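Long-range contacts in arylsulfatase (Pseudoalteromonas sp. MB47, PDB 7AJ0), which probably hydrolyses sulfate esters of the algal polysaccharide fucoidan in an exo-acting manner, as a calcium-binding member of the sulfatase family: residues H440-N445 with F457-I461; K40-L44 with W361-I365; K157-E162 with L179-Q183. One frame throughout, in Å; residues are numbered along the deposited sequence.

Contact 1: H440-N445 with F457-I461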
# COMPACT_ATOMS: atom_id res chain seq x y z
N HIS A 440 -16.38 -14.62 -4.62
CA HIS A 440 -15.19 -15.12 -3.95
C HIS A 440 -15.47 -15.32 -2.47
O HIS A 440 -15.95 -14.39 -1.79
CB HIS A 440 -14.01 -14.15 -4.11
CG HIS A 440 -13.57 -13.95 -5.52
ND1 HIS A 440 -12.43 -14.52 -6.04
CD2 HIS A 440 -14.12 -13.22 -6.53
CE1 HIS A 440 -12.29 -14.15 -7.30
NE2 HIS A 440 -13.30 -13.37 -7.62
N PHE A 441 -15.18 -16.51 -1.97
CA PHE A 441 -15.22 -16.78 -0.54
C PHE A 441 -13.83 -16.78 0.09
O PHE A 441 -13.72 -16.61 1.31
CB PHE A 441 -15.91 -18.12 -0.29
CG PHE A 441 -17.29 -18.20 -0.90
CD1 PHE A 441 -18.39 -17.73 -0.21
CD2 PHE A 441 -17.46 -18.73 -2.17
CE1 PHE A 441 -19.65 -17.79 -0.78
CE2 PHE A 441 -18.72 -18.79 -2.74
CZ PHE A 441 -19.82 -18.33 -2.04
N LYS A 442 -12.79 -16.97 -0.71
CA LYS A 442 -11.40 -16.79 -0.30
C LYS A 442 -10.67 -16.11 -1.44
O LYS A 442 -10.92 -16.41 -2.61
CB LYS A 442 -10.74 -18.12 0.07
CG LYS A 442 -11.29 -18.73 1.36
CD LYS A 442 -10.65 -20.07 1.67
CE LYS A 442 -11.17 -20.63 2.99
NZ LYS A 442 -10.54 -21.95 3.32
N VAL A 443 -9.78 -15.18 -1.10
CA VAL A 443 -9.19 -14.26 -2.06
C VAL A 443 -7.67 -14.37 -2.00
O VAL A 443 -7.08 -14.33 -0.92
CB VAL A 443 -9.64 -12.81 -1.79
CG1 VAL A 443 -8.73 -11.81 -2.50
CG2 VAL A 443 -11.09 -12.63 -2.22
N PHE A 444 -7.05 -14.49 -3.17
CA PHE A 444 -5.60 -14.42 -3.28
C PHE A 444 -5.16 -12.96 -3.28
O PHE A 444 -5.69 -12.15 -4.04
CB PHE A 444 -5.12 -15.12 -4.55
CG PHE A 444 -5.24 -16.61 -4.51
CD1 PHE A 444 -6.42 -17.24 -4.87
CD2 PHE A 444 -4.16 -17.40 -4.12
CE1 PHE A 444 -6.53 -18.62 -4.84
CE2 PHE A 444 -4.27 -18.77 -4.09
CZ PHE A 444 -5.45 -19.38 -4.44
N ASN A 445 -4.19 -12.64 -2.44
CA ASN A 445 -3.66 -11.28 -2.33
C ASN A 445 -2.16 -11.34 -2.58
O ASN A 445 -1.45 -12.08 -1.89
CB ASN A 445 -3.98 -10.69 -0.95
CG ASN A 445 -3.95 -9.18 -0.95
OD1 ASN A 445 -4.74 -8.53 -1.64
ND2 ASN A 445 -3.04 -8.61 -0.17
N PHE A 457 -0.91 -14.46 -0.52
CA PHE A 457 -1.65 -15.00 0.61
C PHE A 457 -3.01 -15.50 0.13
O PHE A 457 -3.52 -15.04 -0.90
CB PHE A 457 -1.87 -13.95 1.71
CG PHE A 457 -0.68 -13.10 2.00
CD1 PHE A 457 0.36 -13.59 2.78
CD2 PHE A 457 -0.60 -11.81 1.53
CE1 PHE A 457 1.46 -12.80 3.07
CE2 PHE A 457 0.49 -11.01 1.81
CZ PHE A 457 1.52 -11.51 2.59
N LEU A 458 -3.59 -16.42 0.88
CA LEU A 458 -4.98 -16.83 0.69
C LEU A 458 -5.74 -16.39 1.94
O LEU A 458 -5.53 -16.94 3.02
CB LEU A 458 -5.11 -18.33 0.45
CG LEU A 458 -6.50 -18.78 -0.01
CD1 LEU A 458 -6.92 -18.06 -1.28
CD2 LEU A 458 -6.53 -20.29 -0.23
N LEU A 459 -6.61 -15.40 1.78
CA LEU A 459 -7.23 -14.71 2.90
C LEU A 459 -8.72 -14.97 2.95
O LEU A 459 -9.38 -15.09 1.91
CB LEU A 459 -6.97 -13.20 2.79
CG LEU A 459 -5.50 -12.83 2.61
CD1 LEU A 459 -5.32 -11.32 2.48
CD2 LEU A 459 -4.67 -13.36 3.78
N ASP A 460 -9.25 -15.07 4.16
CA ASP A 460 -10.68 -15.18 4.36
C ASP A 460 -11.34 -13.83 4.13
O ASP A 460 -10.79 -12.78 4.47
CB ASP A 460 -11.00 -15.68 5.77
CG ASP A 460 -10.58 -17.12 5.98
OD1 ASP A 460 -10.62 -17.90 5.01
OD2 ASP A 460 -10.22 -17.47 7.13
N ILE A 461 -12.54 -13.86 3.54
CA ILE A 461 -13.28 -12.63 3.27
C ILE A 461 -13.90 -12.13 4.57
O ILE A 461 -13.90 -12.82 5.59
CB ILE A 461 -14.35 -12.84 2.18
CG1 ILE A 461 -15.26 -14.03 2.51
CG2 ILE A 461 -13.67 -13.05 0.83
CD1 ILE A 461 -16.56 -13.64 3.17

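Contact 2: K40-L44 with W361-I365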
# COMPACT_ATOMS: atom_id res chain seq x y z
N LYS A 40 -27.34 -34.20 -36.11
CA LYS A 40 -26.06 -33.97 -36.76
C LYS A 40 -25.12 -35.16 -36.56
O LYS A 40 -24.42 -35.57 -37.49
CB LYS A 40 -25.42 -32.69 -36.21
CG LYS A 40 -26.05 -31.41 -36.71
CD LYS A 40 -25.40 -30.20 -36.05
CE LYS A 40 -25.73 -28.92 -36.79
NZ LYS A 40 -25.04 -27.75 -36.19
N LEU A 41 -25.09 -35.72 -35.35
CA LEU A 41 -24.24 -36.87 -35.09
C LEU A 41 -24.72 -38.09 -35.85
O LEU A 41 -23.91 -38.86 -36.39
CB LEU A 41 -24.18 -37.15 -33.59
CG LEU A 41 -23.38 -36.16 -32.75
CD1 LEU A 41 -23.69 -36.33 -31.27
CD2 LEU A 41 -21.88 -36.32 -32.99
N LYS A 42 -26.04 -38.30 -35.92
CA LYS A 42 -26.58 -39.45 -36.63
C LYS A 42 -26.20 -39.42 -38.10
O LYS A 42 -25.69 -40.40 -38.65
CB LYS A 42 -28.10 -39.50 -36.46
CG LYS A 42 -28.78 -40.69 -37.11
CD LYS A 42 -30.27 -40.71 -36.78
CE LYS A 42 -30.90 -42.08 -37.02
NZ LYS A 42 -31.06 -42.39 -38.47
N ASN A 43 -26.43 -38.28 -38.76
CA ASN A 43 -26.13 -38.18 -40.19
C ASN A 43 -24.64 -38.33 -40.45
O ASN A 43 -24.23 -38.95 -41.44
CB ASN A 43 -26.62 -36.84 -40.73
CG ASN A 43 -28.12 -36.66 -40.59
OD1 ASN A 43 -28.85 -37.64 -40.39
ND2 ASN A 43 -28.59 -35.43 -40.70
N LEU A 44 -23.80 -37.79 -39.57
CA LEU A 44 -22.35 -37.87 -39.77
C LEU A 44 -21.88 -39.32 -39.71
O LEU A 44 -21.12 -39.77 -40.58
CB LEU A 44 -21.63 -37.02 -38.73
CG LEU A 44 -20.11 -37.00 -38.79
CD1 LEU A 44 -19.63 -36.43 -40.12
CD2 LEU A 44 -19.54 -36.20 -37.63
N TRP A 361 -15.22 -28.00 -35.89
CA TRP A 361 -15.69 -29.28 -36.43
C TRP A 361 -16.29 -29.00 -37.80
O TRP A 361 -17.42 -28.52 -37.91
CB TRP A 361 -16.70 -29.93 -35.49
CG TRP A 361 -16.90 -31.41 -35.74
CD1 TRP A 361 -16.56 -32.11 -36.86
CD2 TRP A 361 -17.48 -32.36 -34.84
NE1 TRP A 361 -16.89 -33.43 -36.72
CE2 TRP A 361 -17.46 -33.62 -35.49
CE3 TRP A 361 -18.02 -32.28 -33.55
CZ2 TRP A 361 -17.95 -34.77 -34.89
CZ3 TRP A 361 -18.50 -33.43 -32.96
CH2 TRP A 361 -18.47 -34.66 -33.63
N LYS A 362 -15.52 -29.30 -38.85
CA LYS A 362 -15.89 -29.02 -40.23
C LYS A 362 -17.24 -29.64 -40.59
O LYS A 362 -17.37 -30.86 -40.64
CB LYS A 362 -14.80 -29.54 -41.17
CG LYS A 362 -15.09 -29.44 -42.65
CD LYS A 362 -14.88 -28.04 -43.19
CE LYS A 362 -14.48 -28.07 -44.66
NZ LYS A 362 -13.14 -28.71 -44.85
N GLY A 363 -18.23 -28.79 -40.85
CA GLY A 363 -19.55 -29.24 -41.25
C GLY A 363 -20.50 -29.54 -40.11
O GLY A 363 -21.69 -29.78 -40.36
N MET A 364 -20.02 -29.54 -38.87
CA MET A 364 -20.85 -29.75 -37.69
C MET A 364 -21.04 -28.48 -36.88
O MET A 364 -22.16 -28.18 -36.46
CB MET A 364 -20.22 -30.83 -36.79
CG MET A 364 -20.21 -32.23 -37.37
SD MET A 364 -21.74 -33.12 -37.07
CE MET A 364 -22.58 -32.89 -38.63
N ILE A 365 -19.97 -27.73 -36.66
CA ILE A 365 -20.00 -26.49 -35.89
C ILE A 365 -19.92 -25.34 -36.89
O ILE A 365 -18.94 -25.22 -37.64
CB ILE A 365 -18.85 -26.43 -34.87
CG1 ILE A 365 -19.06 -27.51 -33.79
CG2 ILE A 365 -18.76 -25.04 -34.25
CD1 ILE A 365 -17.97 -27.57 -32.74

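Contact 3: K157-E162 with L179-Q183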
# COMPACT_ATOMS: atom_id res chain seq x y z
N LYS A 157 3.03 -33.21 -22.60
CA LYS A 157 3.18 -33.06 -21.16
C LYS A 157 2.10 -33.83 -20.41
O LYS A 157 0.92 -33.79 -20.76
CB LYS A 157 3.13 -31.58 -20.78
CG LYS A 157 3.18 -31.31 -19.29
CD LYS A 157 2.93 -29.84 -18.99
CE LYS A 157 2.63 -29.62 -17.52
NZ LYS A 157 2.20 -28.23 -17.22
N TRP A 158 2.52 -34.54 -19.35
CA TRP A 158 1.60 -35.27 -18.49
C TRP A 158 1.40 -34.49 -17.19
O TRP A 158 0.39 -33.80 -17.02
CB TRP A 158 2.13 -36.67 -18.21
CG TRP A 158 1.23 -37.54 -17.37
CD1 TRP A 158 1.61 -38.31 -16.32
CD2 TRP A 158 -0.18 -37.72 -17.52
NE1 TRP A 158 0.52 -38.98 -15.80
CE2 TRP A 158 -0.59 -38.63 -16.52
CE3 TRP A 158 -1.14 -37.21 -18.40
CZ2 TRP A 158 -1.91 -39.04 -16.38
CZ3 TRP A 158 -2.45 -37.62 -18.26
CH2 TRP A 158 -2.83 -38.52 -17.26
N HIS A 159 2.35 -34.60 -16.27
CA HIS A 159 2.34 -33.82 -15.03
C HIS A 159 1.15 -34.17 -14.15
O HIS A 159 0.67 -33.33 -13.38
CB HIS A 159 2.35 -32.32 -15.34
CG HIS A 159 3.07 -31.49 -14.33
ND1 HIS A 159 2.96 -30.12 -14.28
CD2 HIS A 159 3.91 -31.84 -13.33
CE1 HIS A 159 3.70 -29.65 -13.29
NE2 HIS A 159 4.29 -30.68 -12.69
N VAL A 160 0.66 -35.41 -14.25
CA VAL A 160 -0.39 -35.89 -13.36
C VAL A 160 0.12 -37.15 -12.66
O VAL A 160 -0.65 -38.09 -12.41
CB VAL A 160 -1.70 -36.18 -14.11
CG1 VAL A 160 -2.86 -36.28 -13.12
CG2 VAL A 160 -1.97 -35.12 -15.16
N GLY A 161 1.42 -37.19 -12.38
CA GLY A 161 1.99 -38.32 -11.67
C GLY A 161 2.94 -39.15 -12.51
O GLY A 161 2.64 -39.49 -13.66
N GLU A 162 4.10 -39.50 -11.93
CA GLU A 162 5.11 -40.27 -12.63
C GLU A 162 5.53 -41.53 -11.89
O GLU A 162 6.43 -42.23 -12.36
CB GLU A 162 6.36 -39.40 -12.87
CG GLU A 162 7.02 -38.89 -11.60
CD GLU A 162 8.09 -37.85 -11.87
OE1 GLU A 162 7.95 -37.09 -12.86
OE2 GLU A 162 9.07 -37.80 -11.11
N LEU A 179 6.41 -35.92 -21.75
CA LEU A 179 7.07 -35.57 -20.50
C LEU A 179 6.29 -36.13 -19.32
O LEU A 179 5.13 -35.75 -19.12
CB LEU A 179 7.18 -34.06 -20.35
CG LEU A 179 7.85 -33.24 -21.45
CD1 LEU A 179 6.97 -33.11 -22.68
CD2 LEU A 179 8.21 -31.86 -20.91
N PRO A 180 6.87 -37.03 -18.52
CA PRO A 180 6.21 -37.39 -17.25
C PRO A 180 5.94 -36.19 -16.36
O PRO A 180 4.88 -36.13 -15.73
CB PRO A 180 7.20 -38.38 -16.61
CG PRO A 180 7.92 -38.98 -17.77
CD PRO A 180 8.04 -37.89 -18.80
N SER A 181 6.86 -35.24 -16.29
CA SER A 181 6.75 -34.10 -15.38
C SER A 181 6.43 -32.83 -16.23
O SER A 181 5.33 -32.71 -16.72
CB SER A 181 8.01 -33.95 -14.55
OG SER A 181 9.14 -33.67 -15.34
N VAL A 182 7.41 -31.95 -16.40
CA VAL A 182 7.13 -30.61 -16.93
C VAL A 182 8.42 -30.01 -17.46
O VAL A 182 9.51 -30.42 -17.07
CB VAL A 182 6.47 -29.73 -15.84
CG1 VAL A 182 7.40 -29.59 -14.63
CG2 VAL A 182 6.08 -28.37 -16.38
N GLN A 183 8.29 -29.02 -18.35
CA GLN A 183 9.46 -28.42 -18.99
C GLN A 183 10.47 -27.92 -17.96
O GLN A 183 11.68 -28.18 -18.07
CB GLN A 183 9.02 -27.29 -19.91
CG GLN A 183 10.15 -26.46 -20.53
CD GLN A 183 10.55 -26.94 -21.92
OE1 GLN A 183 9.99 -27.89 -22.46
NE2 GLN A 183 11.54 -26.28 -22.50
O HOH W 1 4.21 -36.10 -13.04

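Contact 1: H440-N445 with F457-I461
Val443 and Leu459 form an antiparallel hydrogen-bonded pair, Val443 N giving to Leu459 O at 3.0 Å and Leu459 N returning a bond of 2.9 Å to Val443 O. Asn445 and Phe457 exchange a second pair of backbone bonds. Between them lies the non-hydrogen-bonded pair Phe444 and Leu458, where Phe444 CA comes 3.2 Å from Phe457 O in a CA-H...O contact. The strand segments run at 145° to each other, a hairpin with marked twist.

Such a hairpin sorts its side chains onto two faces, and each is packed differently here. On the face of Phe444 and Leu458, the Leu458 CD1 methyl sits over the middle of the phenyl ring, 3.6 Å from the Phe444 centroid, as a CH-pi contact. Because Leu458 CG is anti to its own N (chi1 -169°), this branch is carried across to the neighbouring strand. Lys442 and Asp460 lie alongside on the same face, but Lys442 NZ stays 4.4 Å from Asp460 OD1, beyond salt-bridge range; the ammonium also has a long, weak ion pair with Asp428. On the other face Leu459 CD1 rests on Asn445 CB at 3.7 Å. Further along, the side chains of Ile461 and Val443 cross at about a right angle, Ile461 CG2 4.0 Å from Val443 CG2.

Trp349 packs on Val443 and makes a weak hydrogen bond from NE1 to Phe444 O. Two neighbouring subunits meet the hairpin: Leu458 makes backbone hydrogen bonds to the second, whose Trp466 meets Phe457, and Asp460 to the third, whose Phe457 packs on Val443, Asn445 and Leu459. Within the chain, Phe441 and Lys442 bond through their backbones to Thr430 of strand 428-434, and His440 and Ile461 touch Trp466 of strand 466-469, so the hairpin extends from the four-stranded antiparallel sheet into the hexamer interface.

Contact 2: K40-L44 with W361-I365
Lys40 leaves its helix with CG anti to the carbonyl carbon (chi1 -74°) and then runs fully extended, which carries NZ to Met364 O, 2.9 Å away. The approach is nearly in line with the carbonyl, the C=O...NZ angle being 164°. Met364 answers with a bent chain: turns at chi2 (-85°) and chi3 bring the thioether against the base of the lysine, so that Met364 CE lies 3.7 Å from Lys40 CB and 3.4 Å from Lys40 O. Met364 thus packs on the root of the lysine side chain while the ammonium grips the Met364 carbonyl.

One helical turn on, Leu44 CD2 fills the angle between two partners, 3.5 Å from Trp361 CZ2 and 3.8 Å from Met364 SD. Leu41 CD2 meets the same indole further along, at CH2. The indole is held from other directions too, with Met364 CG over one of its faces and NE1 bonded to Glu316 O. Lys40 NZ has a second carbonyl partner, Leu410 O, and so joins two loops to the helix. With an alanine here, the carbonyls of Met364 and Leu410 would probably be left without their shared donor, and the polar tie between helix and loops would go.

The receiving segment is a type II beta turn: Trp361 O accepts from Met364 N, and Gly363 takes the third position, whose backbone angles favour glycine. The arrangement is a case of helix-on-loop packing, in which helix 31-48, near the N terminus, covers the turn that leaves strand 354-360 of the central sheet of the sulfatase fold.

Contact 3: K157-E162 with L179-Q183
Trp158 N bonds to Leu179 O at 2.9 Å and His159 N to Pro180 O at 3.0 Å, so two loop backbones run side by side in register. Both leave neighbouring parallel strands, 151-155 and 175-177, of the alpha/beta sulfatase fold, and the contact lies close to the calcium site.

Val182 packs against two side chains of the other segment. Its CB lies over the centre of the His159 imidazole, 3.8 Å from the ring centroid, a CH-pi contact, with CG1 near NE2 and CE1. Its other methyl, Val182 CG2, is anti to the backbone N and lies alongside Lys157, 3.8 Å from Lys157 CE. This packing flanks an extended lysine whose NZ forms a salt bridge with Asp60, a calcium ligand, while His159 touches Cys102, another residue of the metal site. Further along the chain, Glu162 CB meets Pro180 CB at 4.0 Å, their side chains crossing at about a right angle, and Ser181 OG is held by Asp185.

The His159 donor stands above the carbonyl plane of Pro180, and a water donates a second bond to Pro180 O at 2.8 Å. The same water accepts the N-H of Gly161, its oxygen 3.1 Å from Gly161 N.

From the N terminus, the chain first passes through helix 31-48, whose residues 40-44 wait more than three hundred positions for their partner. Contact 2 thereby closes a very long loop, with contact 3 nested inside it: residues 157-162 and 179-183 join the loops that follow two adjacent parallel strands. Contact 1 follows in series, a short hairpin closed after both others are complete. No two of the three touch. Contacts 1 and 2 lie on opposite sides of the chain's centre, their own centres about 44 Å apart. Together the three tie the N-terminal helix to the central sheet, pair two loops beside the calcium site, and close a hairpin that meets two neighbouring subunits.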